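Hypothetical protein (Pseudomonas syringae pv. tomato, PDB 2OT9) is of unknown function but belongs to the YaeQ family, grouped in the PDDEXK clan, and binds meso-tartaric acid in the crystal. Local coordinates at residues Arg39-Leu44 with Asp135-Leu140; Arg43-Ala48 with Gly157-Thr162; Asp90-Cys95 with Glu100-Leu105; Lys116-Ile121 with Val127-Val132. One frame throughout, in Å; residues are numbered along the deposited sequence.

Overall arrangement
From the N terminus, helix 37-49 supplies the first segments of interactions 1 and 2, which share Arg43 and Leu44. Interaction 1 closes a loop of 90 residues by meeting helix 134-141; interaction 2 closes a longer one at strand 158-163. Both short contacts of the beta-alpha-beta units nest inside these loops, in series: interaction 3 sets helix 89-96 against strand 101-106, and interaction 4 then sets 116-121 against strand 127-131. These two strands are neighbours in the mixed sheet, so interactions 3 and 4 lie about 9 Å apart, centre to centre. Leu105 and Val132 reach helix 37-49, linking both units to interactions 1 and 2.

Interaction 1: Arg39-Leu44 with Asp135-Leu140; sequences RMTVRL and DVLEVL. With SRT (S,R meso-tartaric acid), chain C.
Thr41 and Val42 of helix 37-49 receive Leu137 of helix 134-141 in a small apolar contact, where the two segment axes pass 9.6 Å apart at 100°. With CG of Leu137 anti to its backbone N (chi1 177°), both methyls reach the other helix. Leu137 CD1 lies 3.7 Å from Thr41 CG2, the side chains running past one another in opposite senses, while Val42 comes across at about a right angle and its CG2 sits 3.7 Å from Leu137 CD1. Leu140 adds its CB, 3.8 Å from Thr41 CG2. The Thr41 methyl thus serves both leucines, and the Thr41 hydroxyl OG1 turns back to hydrogen-bond Glu37 O. Arg39 leaves the same helix away from helix 134-141. Its chain, bent at the third torsion, brings the guanidinium to the tartaric acid: Arg39 NH2 donates to O1 at 2.8 Å, nearly straight at 167°, and NH1 makes a weak second bond to O1. That oxygen lies in the guanidinium plane, at its edge, while O2 lies over one face; Gln86 N and Val84 O also hydrogen-bond the ligand. Between these two segments the contact is purely apolar, whereas Arg39 offers charge to the ligand, consistent with a pocket suited to carboxylates.

Interaction 2: Arg43-Ala48 with Gly157-Thr162; sequences RLLAYA and GTVFVT
Leu45, on helix 37-49, meets Val161 and Val159 on strand 158-163 through a single methyl. Leu45 CD2 comes to 3.8 Å from Val161 CG2, the two side chains crossing at a slant, and to a looser 4.3 Å from Val159 CG1. The first bond of the Leu45 side chain does not aim at the strand, but CG stands anti to the carbonyl carbon (chi1 -75°); CD1 takes the extended place (chi2 171°) and CD2, the other branch, faces the valines. Val161 and Val159 both project toward the helix, being two residues apart and so on one face of the strand. Phe160 between them lies on the other face, where Thr158 CG2 sits 3.6 Å above the Phe160 ring plane, offset toward the rim. This is helix-on-sheet packing in an alpha/beta fold: helix 37-49 packs on a large mixed sheet, and strand 158-163 is an inner strand, between 147-155 and 166-174. Backbone hydrogen bonds of Val159 with Val170 and of Val161 with His168 fix one side, those of Phe160 with Met153 and Thr162 with Asp151 the other. The valine side chains also touch the neighbouring strands, Val159 against Val152 and Val161 against Trp150. On its neighbouring faces the helix sends Leu44 to Ile148 and Trp150 and Tyr47 to Phe10 and Leu12. Two residues before Leu45, Arg43 turns to another partner, its NE making a salt bridge with Glu35 OE2.

Interaction 3: Asp90-Cys95 with Glu100-Leu105; sequences DRLTWC and ERTSLL
Helix 89-96 lies against strand 101-106 with its regular backbone bonds intact, Trp94 N to Asp90 O at 3.0 Å and Cys95 N to Arg91 O at 2.9 Å, while no backbone atom bonds across to the strand. The pair is the helix and second strand of a beta-alpha-beta unit whose first strand is 78-84. Across the contact, Leu92 is the side chain that bridges the gap: its branch carries one methyl to each of two strand residues. Leu92 CD2 approaches Thr102 CG2 at 4.4 Å, and Leu92 CD1 approaches Leu104 CD2 at 4.5 Å. Both strand side chains face the helix, and Ser103 between them turns away. Leu92 leaves the helix neither toward nor away from the strand; a chi1 of -70° swings the branch past the helix backbone, letting one methyl face each strand residue. The distances are loose, and the packing is completed by others: Val117 of helix 111-117 also lies on Leu92, and Trp113 and Ile129 lie on Leu104. On a different face of the helix, Arg91 belongs to the pocket of the tartaric acid; NH2 makes a salt bridge with Glu83 OE2 and NH1 bonds to Val64 O. One face of the Arg91 guanidinium is covered by Cys95 SG, 3.9 Å above its plane and over its centre.

Interaction 4: Lys116-Ile121 with Val127-Val132; sequences KVIPAI and VNIAAV
Ile118 and Ile121 of 116-121, which carries the chain out of helix 111-117, pack on Ile129 and Val127 of strand 127-131. The contact belongs to the beta-alpha-beta unit made by strand 101-106, helix 111-117 and strand 127-131, and it packs the chain leaving the helix against the sheet before the next strand begins. All its contacts are between apolar methyls. Ile129 is central: its CD1 meets both isoleucines of the other segment. Ile118 CD1 reaches Ile129 CD1 at 4.0 Å, the side chains lying alongside and oppositely directed, although Ile118 does not leave its backbone pointing at the strand. Val127, two residues earlier on the same face of the strand, adds a looser approach, its CG1 lying 4.5 Å from Ile121 CD1. Neighbouring elements close round the group: Leu104 touches Ile129, Thr102 touches Val127, and Ala89 of helix 89-96 touches Ile121. Polar interactions lie to the other side, where Asn128 points away from the isoleucines. Its ND2 is held by Asn126 OD1 and Thr102 O, and its OD1 takes a bond from Glu178 N. Within the segment 116-121 Ala120 N bonds to Val117 O at 3.0 Å, while the strand's own backbone pairs Asn128 with Thr102 and Leu104. Ile121 holds its CG1 between the backbone N and carbonyl carbon (chi1 62°), and chi2 extends at 172°; this aims Ile121 CD1 tip to tip at Ile129 CD1, at 3.5 Å, tighter than usual van der Waals contact.

Interaction 1: Arg39-Leu44 with Asp135-Leu140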
loop_
_atom_site.group_PDB
_atom_site.type_symbol
_atom_site.label_atom_id
_atom_site.label_comp_id
_atom_site.label_asym_id
_atom_site.label_seq_id
_atom_site.Cartn_x
_atom_site.Cartn_y
_atom_site.Cartn_z
ATOM N N ARG A 39 -4.208 -2.452 8.438
ATOM C CA ARG A 39 -3.069 -1.651 7.954
ATOM C C ARG A 39 -2.087 -2.515 7.178
ATOM O O ARG A 39 -1.682 -2.178 6.069
ATOM C CB ARG A 39 -2.367 -0.946 9.131
ATOM C CG ARG A 39 -1.176 -0.074 8.681
ATOM C CD ARG A 39 -0.613 0.766 9.840
ATOM N NE ARG A 39 -1.566 1.795 10.236
ATOM C CZ ARG A 39 -1.628 3.018 9.709
ATOM N NH1 ARG A 39 -0.743 3.397 8.798
ATOM N NH2 ARG A 39 -2.552 3.885 10.135
HETATM N N MSE A 40 -1.706 -3.648 7.755
HETATM C CA MSE A 40 -0.846 -4.597 7.058
HETATM C C MSE A 40 -1.430 -5.014 5.707
HETATM O O MSE A 40 -0.718 -5.053 4.700
HETATM C CB MSE A 40 -0.609 -5.838 7.920
HETATM C CG MSE A 40 -0.021 -6.975 7.083
HETATM SE SE MSE A 40 0.938 -8.241 8.190
HETATM C CE MSE A 40 2.294 -6.987 8.721
ATOM N N THR A 41 -2.722 -5.324 5.684
ATOM C CA THR A 41 -3.393 -5.712 4.447
ATOM C C THR A 41 -3.337 -4.618 3.383
ATOM O O THR A 41 -3.128 -4.908 2.207
ATOM C CB THR A 41 -4.835 -6.153 4.739
ATOM O OG1 THR A 41 -4.777 -7.290 5.624
ATOM C CG2 THR A 41 -5.577 -6.514 3.454
ATOM N N VAL A 42 -3.502 -3.363 3.794
ATOM C CA VAL A 42 -3.342 -2.253 2.852
ATOM C C VAL A 42 -1.901 -2.209 2.300
ATOM O O VAL A 42 -1.707 -1.999 1.095
ATOM C CB VAL A 42 -3.756 -0.894 3.465
ATOM C CG1 VAL A 42 -3.642 0.210 2.416
ATOM C CG2 VAL A 42 -5.234 -0.954 3.940
ATOM N N ARG A 43 -0.904 -2.424 3.156
ATOM C CA ARG A 43 0.491 -2.524 2.675
ATOM C C ARG A 43 0.680 -3.652 1.647
ATOM O O ARG A 43 1.417 -3.486 0.669
ATOM C CB ARG A 43 1.460 -2.727 3.843
ATOM C CG ARG A 43 1.601 -1.498 4.724
ATOM C CD ARG A 43 3.002 -1.421 5.334
ATOM N NE ARG A 43 3.268 -2.514 6.266
ATOM C CZ ARG A 43 4.475 -2.836 6.727
ATOM N NH1 ARG A 43 4.604 -3.851 7.587
ATOM N NH2 ARG A 43 5.554 -2.148 6.332
ATOM N N LEU A 44 0.036 -4.798 1.881
ATOM C CA LEU A 44 0.113 -5.926 0.925
ATOM C C LEU A 44 -0.551 -5.604 -0.418
ATOM O O LEU A 44 -0.040 -5.983 -1.490
ATOM C CB LEU A 44 -0.520 -7.203 1.506
ATOM C CG LEU A 44 -0.009 -7.716 2.852
ATOM C CD1 LEU A 44 -0.727 -9.031 3.224
ATOM C CD2 LEU A 44 1.481 -7.893 2.856
ATOM N N ASP A 135 -15.337 -2.180 3.513
ATOM C CA ASP A 135 -15.980 -3.500 3.501
ATOM C C ASP A 135 -15.041 -4.607 3.017
ATOM O O ASP A 135 -14.854 -5.583 3.726
ATOM C CB ASP A 135 -17.337 -3.511 2.768
ATOM C CG ASP A 135 -17.249 -3.123 1.274
ATOM O OD1 ASP A 135 -16.156 -2.830 0.733
ATOM O OD2 ASP A 135 -18.327 -3.111 0.630
ATOM N N VAL A 136 -14.429 -4.443 1.844
ATOM C CA VAL A 136 -13.532 -5.487 1.309
ATOM C C VAL A 136 -12.233 -5.582 2.117
ATOM O O VAL A 136 -11.639 -6.656 2.256
ATOM C CB VAL A 136 -13.232 -5.299 -0.210
ATOM C CG1 VAL A 136 -12.404 -4.025 -0.488
ATOM C CG2 VAL A 136 -12.523 -6.545 -0.782
ATOM N N LEU A 137 -11.787 -4.449 2.644
ATOM C CA LEU A 137 -10.595 -4.453 3.458
ATOM C C LEU A 137 -10.835 -5.328 4.684
ATOM O O LEU A 137 -9.992 -6.150 5.026
ATOM C CB LEU A 137 -10.202 -3.025 3.869
ATOM C CG LEU A 137 -9.007 -2.899 4.797
ATOM C CD1 LEU A 137 -7.788 -3.606 4.168
ATOM C CD2 LEU A 137 -8.729 -1.421 5.043
ATOM N N GLU A 138 -11.991 -5.182 5.321
ATOM C CA GLU A 138 -12.268 -5.980 6.525
ATOM C C GLU A 138 -12.314 -7.479 6.245
ATOM O O GLU A 138 -11.780 -8.280 7.029
ATOM C CB GLU A 138 -13.529 -5.496 7.241
ATOM C CG GLU A 138 -13.214 -4.269 8.117
ATOM C CD GLU A 138 -14.414 -3.781 8.915
ATOM O OE1 GLU A 138 -15.385 -4.553 9.080
ATOM O OE2 GLU A 138 -14.373 -2.622 9.382
ATOM N N VAL A 139 -12.925 -7.839 5.116
ATOM C CA VAL A 139 -12.961 -9.224 4.632
ATOM C C VAL A 139 -11.557 -9.788 4.391
ATOM O O VAL A 139 -11.249 -10.908 4.818
ATOM C CB VAL A 139 -13.758 -9.313 3.318
ATOM C CG1 VAL A 139 -13.487 -10.641 2.606
ATOM C CG2 VAL A 139 -15.241 -9.118 3.557
ATOM N N LEU A 140 -10.720 -9.028 3.681
ATOM C CA LEU A 140 -9.344 -9.445 3.399
ATOM C C LEU A 140 -8.476 -9.596 4.641
ATOM O O LEU A 140 -7.701 -10.549 4.740
ATOM C CB LEU A 140 -8.662 -8.521 2.373
ATOM C CG LEU A 140 -9.112 -8.722 0.923
ATOM C CD1 LEU A 140 -8.661 -7.543 0.058
ATOM C CD2 LEU A 140 -8.572 -10.043 0.344
HETATM O O1 SRT C . -2.260 6.456 9.020
HETATM O O11 SRT C . -1.514 7.955 10.419
HETATM C C1 SRT C . -1.360 6.931 9.727
HETATM C C2 SRT C . -0.039 6.206 9.689
HETATM O O2 SRT C . 0.529 5.858 10.962
HETATM C C3 SRT C . 0.894 7.064 8.868
HETATM O O3 SRT C . 0.534 6.750 7.519
HETATM C C4 SRT C . 2.353 6.777 9.164
HETATM O O4 SRT C . 2.779 5.598 9.302
HETATM O O41 SRT C . 3.109 7.766 9.264
#

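Interaction 2: Arg43-Ala48 with Gly157-Thr162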
loop_
_atom_site.group_PDB
_atom_site.type_symbol
_atom_site.label_atom_id
_atom_site.label_comp_id
_atom_site.label_asym_id
_atom_site.label_seq_id
_atom_site.Cartn_x
_atom_site.Cartn_y
_atom_site.Cartn_z
ATOM N N ARG A 43 -0.904 -2.424 3.156
ATOM C CA ARG A 43 0.491 -2.524 2.675
ATOM C C ARG A 43 0.680 -3.652 1.647
ATOM O O ARG A 43 1.417 -3.486 0.669
ATOM C CB ARG A 43 1.460 -2.727 3.843
ATOM C CG ARG A 43 1.601 -1.498 4.724
ATOM C CD ARG A 43 3.002 -1.421 5.334
ATOM N NE ARG A 43 3.268 -2.514 6.266
ATOM C CZ ARG A 43 4.475 -2.836 6.727
ATOM N NH1 ARG A 43 4.604 -3.851 7.587
ATOM N NH2 ARG A 43 5.554 -2.148 6.332
ATOM N N LEU A 44 0.036 -4.798 1.881
ATOM C CA LEU A 44 0.113 -5.926 0.925
ATOM C C LEU A 44 -0.551 -5.604 -0.418
ATOM O O LEU A 44 -0.040 -5.983 -1.490
ATOM C CB LEU A 44 -0.520 -7.203 1.506
ATOM C CG LEU A 44 -0.009 -7.716 2.852
ATOM C CD1 LEU A 44 -0.727 -9.031 3.224
ATOM C CD2 LEU A 44 1.481 -7.893 2.856
ATOM N N LEU A 45 -1.691 -4.917 -0.373
ATOM C CA LEU A 45 -2.348 -4.475 -1.612
ATOM C C LEU A 45 -1.433 -3.514 -2.371
ATOM O O LEU A 45 -1.308 -3.614 -3.581
ATOM C CB LEU A 45 -3.670 -3.762 -1.297
ATOM C CG LEU A 45 -4.848 -4.649 -0.887
ATOM C CD1 LEU A 45 -6.012 -3.772 -0.388
ATOM C CD2 LEU A 45 -5.274 -5.542 -2.051
ATOM N N ALA A 46 -0.810 -2.570 -1.655
ATOM C CA ALA A 46 0.119 -1.609 -2.290
ATOM C C ALA A 46 1.294 -2.332 -2.958
ATOM O O ALA A 46 1.729 -1.968 -4.049
ATOM C CB ALA A 46 0.656 -0.597 -1.236
ATOM N N TYR A 47 1.833 -3.327 -2.267
ATOM C CA TYR A 47 2.921 -4.142 -2.803
ATOM C C TYR A 47 2.549 -4.767 -4.152
ATOM O O TYR A 47 3.340 -4.703 -5.102
ATOM C CB TYR A 47 3.332 -5.241 -1.797
ATOM C CG TYR A 47 4.572 -5.995 -2.235
ATOM C CD1 TYR A 47 5.839 -5.438 -2.077
ATOM C CD2 TYR A 47 4.468 -7.248 -2.836
ATOM C CE1 TYR A 47 6.972 -6.105 -2.502
ATOM C CE2 TYR A 47 5.592 -7.934 -3.262
ATOM C CZ TYR A 47 6.842 -7.356 -3.092
ATOM O OH TYR A 47 7.960 -8.021 -3.514
ATOM N N ALA A 48 1.362 -5.397 -4.225
ATOM C CA ALA A 48 0.889 -6.018 -5.464
ATOM C C ALA A 48 0.626 -4.947 -6.535
ATOM O O ALA A 48 1.009 -5.105 -7.708
ATOM C CB ALA A 48 -0.375 -6.847 -5.207
ATOM N N GLY A 157 -7.669 -1.542 -13.881
ATOM C CA GLY A 157 -7.558 -0.773 -12.643
ATOM C C GLY A 157 -8.169 -1.427 -11.410
ATOM O O GLY A 157 -7.983 -0.925 -10.289
ATOM N N THR A 158 -8.893 -2.535 -11.601
ATOM C CA THR A 158 -9.513 -3.248 -10.479
ATOM C C THR A 158 -8.613 -4.371 -10.020
ATOM O O THR A 158 -8.027 -5.071 -10.838
ATOM C CB THR A 158 -10.891 -3.827 -10.834
ATOM O OG1 THR A 158 -11.726 -2.781 -11.329
ATOM C CG2 THR A 158 -11.567 -4.473 -9.608
ATOM N N VAL A 159 -8.505 -4.513 -8.702
ATOM C CA VAL A 159 -7.692 -5.543 -8.087
ATOM C C VAL A 159 -8.625 -6.664 -7.611
ATOM O O VAL A 159 -9.579 -6.420 -6.859
ATOM C CB VAL A 159 -6.831 -4.946 -6.936
ATOM C CG1 VAL A 159 -5.899 -5.991 -6.316
ATOM C CG2 VAL A 159 -6.006 -3.763 -7.443
ATOM N N PHE A 160 -8.378 -7.881 -8.079
ATOM C CA PHE A 160 -9.129 -9.029 -7.627
ATOM C C PHE A 160 -8.188 -9.905 -6.825
ATOM O O PHE A 160 -7.219 -10.451 -7.368
ATOM C CB PHE A 160 -9.689 -9.833 -8.815
ATOM C CG PHE A 160 -10.594 -9.034 -9.710
ATOM C CD1 PHE A 160 -11.954 -8.954 -9.445
ATOM C CD2 PHE A 160 -10.079 -8.360 -10.812
ATOM C CE1 PHE A 160 -12.806 -8.213 -10.284
ATOM C CE2 PHE A 160 -10.914 -7.618 -11.651
ATOM C CZ PHE A 160 -12.284 -7.548 -11.381
ATOM N N VAL A 161 -8.485 -10.048 -5.538
ATOM C CA VAL A 161 -7.652 -10.861 -4.665
ATOM C C VAL A 161 -8.380 -12.158 -4.331
ATOM O O VAL A 161 -9.489 -12.130 -3.784
ATOM C CB VAL A 161 -7.315 -10.108 -3.353
ATOM C CG1 VAL A 161 -6.438 -10.983 -2.432
ATOM C CG2 VAL A 161 -6.667 -8.759 -3.637
ATOM N N THR A 162 -7.756 -13.298 -4.638
ATOM C CA THR A 162 -8.297 -14.583 -4.228
ATOM C C THR A 162 -7.510 -15.090 -3.021
ATOM O O THR A 162 -6.281 -15.247 -3.075
ATOM C CB THR A 162 -8.261 -15.641 -5.378
ATOM O OG1 THR A 162 -8.898 -15.103 -6.541
ATOM C CG2 THR A 162 -8.994 -16.924 -4.965
#

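Interaction 3: Asp90-Cys95 with Glu100-Leu105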
loop_
_atom_site.group_PDB
_atom_site.type_symbol
_atom_site.label_atom_id
_atom_site.label_comp_id
_atom_site.label_asym_id
_atom_site.label_seq_id
_atom_site.Cartn_x
_atom_site.Cartn_y
_atom_site.Cartn_z
ATOM N N ASP A 90 1.481 17.864 5.966
ATOM C CA ASP A 90 2.889 18.185 6.225
ATOM C C ASP A 90 3.786 16.990 5.863
ATOM O O ASP A 90 4.796 17.148 5.179
ATOM C CB ASP A 90 3.106 18.629 7.679
ATOM C CG ASP A 90 2.501 20.003 7.973
ATOM O OD1 ASP A 90 2.887 20.979 7.310
ATOM O OD2 ASP A 90 1.662 20.108 8.893
ATOM N N ARG A 91 3.386 15.795 6.277
ATOM C CA ARG A 91 4.190 14.584 6.035
ATOM C C ARG A 91 4.268 14.288 4.544
ATOM O O ARG A 91 5.349 14.005 4.010
ATOM C CB ARG A 91 3.625 13.362 6.785
ATOM C CG ARG A 91 4.482 12.099 6.538
ATOM C CD ARG A 91 4.168 10.899 7.429
ATOM N NE ARG A 91 4.997 9.750 7.018
ATOM C CZ ARG A 91 6.239 9.511 7.436
ATOM N NH1 ARG A 91 6.832 10.322 8.314
ATOM N NH2 ARG A 91 6.891 8.434 6.989
ATOM N N LEU A 92 3.128 14.380 3.868
ATOM C CA LEU A 92 3.094 14.226 2.410
ATOM C C LEU A 92 3.965 15.257 1.717
ATOM O O LEU A 92 4.657 14.922 0.760
ATOM C CB LEU A 92 1.657 14.304 1.880
ATOM C CG LEU A 92 0.813 13.080 2.257
ATOM C CD1 LEU A 92 -0.629 13.289 1.847
ATOM C CD2 LEU A 92 1.356 11.779 1.639
ATOM N N THR A 93 3.946 16.502 2.200
ATOM C CA THR A 93 4.768 17.552 1.595
ATOM C C THR A 93 6.250 17.214 1.692
ATOM O O THR A 93 6.967 17.239 0.679
ATOM C CB THR A 93 4.511 18.940 2.229
ATOM O OG1 THR A 93 3.133 19.274 2.065
ATOM C CG2 THR A 93 5.393 20.022 1.578
ATOM N N TRP A 94 6.700 16.888 2.898
ATOM C CA TRP A 94 8.111 16.637 3.123
ATOM C C TRP A 94 8.634 15.330 2.540
ATOM O O TRP A 94 9.747 15.296 2.013
ATOM C CB TRP A 94 8.459 16.763 4.603
ATOM C CG TRP A 94 8.449 18.218 5.041
ATOM C CD1 TRP A 94 8.917 19.299 4.334
ATOM C CD2 TRP A 94 7.958 18.730 6.280
ATOM N NE1 TRP A 94 8.747 20.465 5.076
ATOM C CE2 TRP A 94 8.146 20.140 6.263
ATOM C CE3 TRP A 94 7.344 18.144 7.393
ATOM C CZ2 TRP A 94 7.762 20.955 7.324
ATOM C CZ3 TRP A 94 6.968 18.966 8.442
ATOM C CH2 TRP A 94 7.170 20.344 8.396
ATOM N N CYS A 95 7.840 14.271 2.630
ATOM C CA CYS A 95 8.220 13.012 2.001
ATOM C C CYS A 95 8.305 13.151 0.487
ATOM O O CYS A 95 9.254 12.660 -0.114
ATOM C CB CYS A 95 7.285 11.871 2.410
ATOM S SG CYS A 95 7.418 11.441 4.184
ATOM N N GLU A 100 10.643 10.785 -6.487
ATOM C CA GLU A 100 10.076 11.211 -7.771
ATOM C C GLU A 100 8.554 10.971 -7.818
ATOM O O GLU A 100 7.809 11.638 -8.550
ATOM C CB GLU A 100 10.755 10.448 -8.918
ATOM C CG GLU A 100 10.286 10.872 -10.322
ATOM C CD GLU A 100 11.407 10.867 -11.350
ATOM O OE1 GLU A 100 11.807 11.974 -11.802
ATOM O OE2 GLU A 100 11.888 9.761 -11.692
ATOM N N ARG A 101 8.106 9.994 -7.050
ATOM C CA ARG A 101 6.691 9.626 -7.033
ATOM C C ARG A 101 6.289 9.333 -5.615
ATOM O O ARG A 101 6.980 8.609 -4.910
ATOM C CB ARG A 101 6.429 8.402 -7.916
ATOM C CG ARG A 101 4.959 7.999 -7.945
ATOM C CD ARG A 101 4.698 6.867 -8.920
ATOM N NE ARG A 101 3.278 6.878 -9.249
ATOM C CZ ARG A 101 2.762 7.539 -10.287
ATOM N NH1 ARG A 101 1.463 7.507 -10.484
ATOM N NH2 ARG A 101 3.543 8.219 -11.134
ATOM N N THR A 102 5.175 9.914 -5.196
ATOM C CA THR A 102 4.618 9.630 -3.887
ATOM C C THR A 102 3.236 9.033 -4.079
ATOM O O THR A 102 2.427 9.576 -4.841
ATOM C CB THR A 102 4.474 10.921 -3.067
ATOM O OG1 THR A 102 5.737 11.556 -2.982
ATOM C CG2 THR A 102 3.988 10.644 -1.641
ATOM N N SER A 103 2.951 7.931 -3.384
ATOM C CA SER A 103 1.612 7.369 -3.433
ATOM C C SER A 103 1.086 7.143 -2.038
ATOM O O SER A 103 1.838 6.862 -1.121
ATOM C CB SER A 103 1.544 6.054 -4.240
ATOM O OG SER A 103 1.920 6.302 -5.590
ATOM N N LEU A 104 -0.224 7.235 -1.898
ATOM C CA LEU A 104 -0.849 6.893 -0.630
ATOM C C LEU A 104 -2.054 6.017 -0.906
ATOM O O LEU A 104 -2.930 6.393 -1.712
ATOM C CB LEU A 104 -1.274 8.160 0.114
ATOM C CG LEU A 104 -2.260 7.975 1.278
ATOM C CD1 LEU A 104 -1.620 7.168 2.441
ATOM C CD2 LEU A 104 -2.752 9.331 1.767
ATOM N N LEU A 105 -2.110 4.855 -0.237
ATOM C CA LEU A 105 -3.349 4.092 -0.158
ATOM C C LEU A 105 -4.024 4.395 1.171
ATOM O O LEU A 105 -3.633 3.853 2.222
ATOM C CB LEU A 105 -3.114 2.571 -0.263
ATOM C CG LEU A 105 -2.879 1.945 -1.623
ATOM C CD1 LEU A 105 -2.946 0.429 -1.507
ATOM C CD2 LEU A 105 -3.942 2.462 -2.632
#

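Interaction 4: Lys116-Ile121 with Val127-Val132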
loop_
_atom_site.group_PDB
_atom_site.type_symbol
_atom_site.label_atom_id
_atom_site.label_comp_id
_atom_site.label_asym_id
_atom_site.label_seq_id
_atom_site.Cartn_x
_atom_site.Cartn_y
_atom_site.Cartn_z
ATOM N N LYS A 116 -9.172 18.298 5.123
ATOM C CA LYS A 116 -7.944 18.964 5.549
ATOM C C LYS A 116 -6.783 18.784 4.565
ATOM O O LYS A 116 -6.079 19.734 4.254
ATOM C CB LYS A 116 -7.513 18.482 6.950
ATOM C CG LYS A 116 -8.346 19.093 8.081
ATOM C CD LYS A 116 -7.739 18.828 9.436
ATOM C CE LYS A 116 -8.776 18.972 10.548
ATOM N NZ LYS A 116 -9.673 20.160 10.376
ATOM N N VAL A 117 -6.596 17.571 4.067
ATOM C CA VAL A 117 -5.393 17.243 3.307
ATOM C C VAL A 117 -5.467 17.608 1.815
ATOM O O VAL A 117 -4.533 18.182 1.276
ATOM C CB VAL A 117 -5.024 15.756 3.502
ATOM C CG1 VAL A 117 -3.834 15.356 2.640
ATOM C CG2 VAL A 117 -4.721 15.501 4.971
ATOM N N ILE A 118 -6.578 17.280 1.151
ATOM C CA ILE A 118 -6.668 17.470 -0.301
ATOM C C ILE A 118 -6.447 18.931 -0.768
ATOM O O ILE A 118 -5.717 19.155 -1.738
ATOM C CB ILE A 118 -7.986 16.864 -0.895
ATOM C CG1 ILE A 118 -8.067 15.330 -0.671
ATOM C CG2 ILE A 118 -8.180 17.265 -2.348
ATOM C CD1 ILE A 118 -6.879 14.494 -1.177
ATOM N N PRO A 119 -7.063 19.915 -0.083
ATOM C CA PRO A 119 -6.830 21.304 -0.479
ATOM C C PRO A 119 -5.397 21.784 -0.239
ATOM O O PRO A 119 -4.984 22.759 -0.869
ATOM C CB PRO A 119 -7.777 22.109 0.438
ATOM C CG PRO A 119 -8.805 21.129 0.883
ATOM C CD PRO A 119 -8.022 19.840 1.039
ATOM N N ALA A 120 -4.660 21.104 0.639
ATOM C CA ALA A 120 -3.339 21.563 1.085
ATOM C C ALA A 120 -2.162 21.016 0.270
ATOM O O ALA A 120 -1.015 21.447 0.464
ATOM C CB ALA A 120 -3.141 21.233 2.575
ATOM N N ILE A 121 -2.446 20.058 -0.618
ATOM C CA ILE A 121 -1.406 19.370 -1.365
ATOM C C ILE A 121 -1.455 19.654 -2.868
ATOM O O ILE A 121 -0.825 18.949 -3.653
ATOM C CB ILE A 121 -1.447 17.853 -1.128
ATOM C CG1 ILE A 121 -2.781 17.259 -1.607
ATOM C CG2 ILE A 121 -1.189 17.517 0.343
ATOM C CD1 ILE A 121 -2.810 15.768 -1.568
ATOM N N VAL A 127 1.965 13.492 -6.420
ATOM C CA VAL A 127 1.375 12.803 -5.276
ATOM C C VAL A 127 0.067 12.166 -5.742
ATOM O O VAL A 127 -0.750 12.809 -6.401
ATOM C CB VAL A 127 1.160 13.745 -4.062
ATOM C CG1 VAL A 127 0.433 13.019 -2.920
ATOM C CG2 VAL A 127 2.500 14.317 -3.583
ATOM N N ASN A 128 -0.109 10.895 -5.401
ATOM C CA ASN A 128 -1.196 10.082 -5.924
ATOM C C ASN A 128 -1.863 9.395 -4.758
ATOM O O ASN A 128 -1.176 8.770 -3.944
ATOM C CB ASN A 128 -0.640 9.037 -6.910
ATOM C CG ASN A 128 0.151 9.663 -8.034
ATOM O OD1 ASN A 128 -0.419 10.040 -9.052
ATOM N ND2 ASN A 128 1.475 9.757 -7.867
ATOM N N ILE A 129 -3.180 9.536 -4.650
ATOM C CA ILE A 129 -3.909 9.072 -3.471
ATOM C C ILE A 129 -5.154 8.322 -3.897
ATOM O O ILE A 129 -6.004 8.869 -4.624
ATOM C CB ILE A 129 -4.348 10.252 -2.527
ATOM C CG1 ILE A 129 -3.150 11.096 -2.090
ATOM C CG2 ILE A 129 -5.128 9.712 -1.295
ATOM C CD1 ILE A 129 -3.523 12.354 -1.318
ATOM N N ALA A 130 -5.258 7.071 -3.448
ATOM C CA ALA A 130 -6.441 6.256 -3.683
ATOM C C ALA A 130 -6.909 5.727 -2.336
ATOM O O ALA A 130 -6.096 5.516 -1.431
ATOM C CB ALA A 130 -6.106 5.098 -4.618
ATOM N N ALA A 131 -8.209 5.530 -2.183
ATOM C CA ALA A 131 -8.764 4.974 -0.945
ATOM C C ALA A 131 -9.240 3.527 -1.164
ATOM O O ALA A 131 -9.831 3.212 -2.202
ATOM C CB ALA A 131 -9.913 5.833 -0.458
ATOM N N VAL A 132 -8.999 2.675 -0.170
ATOM C CA VAL A 132 -9.454 1.288 -0.168
ATOM C C VAL A 132 -10.793 1.243 0.581
ATOM O O VAL A 132 -10.866 1.740 1.705
ATOM C CB VAL A 132 -8.442 0.367 0.581
ATOM C CG1 VAL A 132 -8.907 -1.091 0.559
ATOM C CG2 VAL A 132 -7.012 0.487 -0.010
#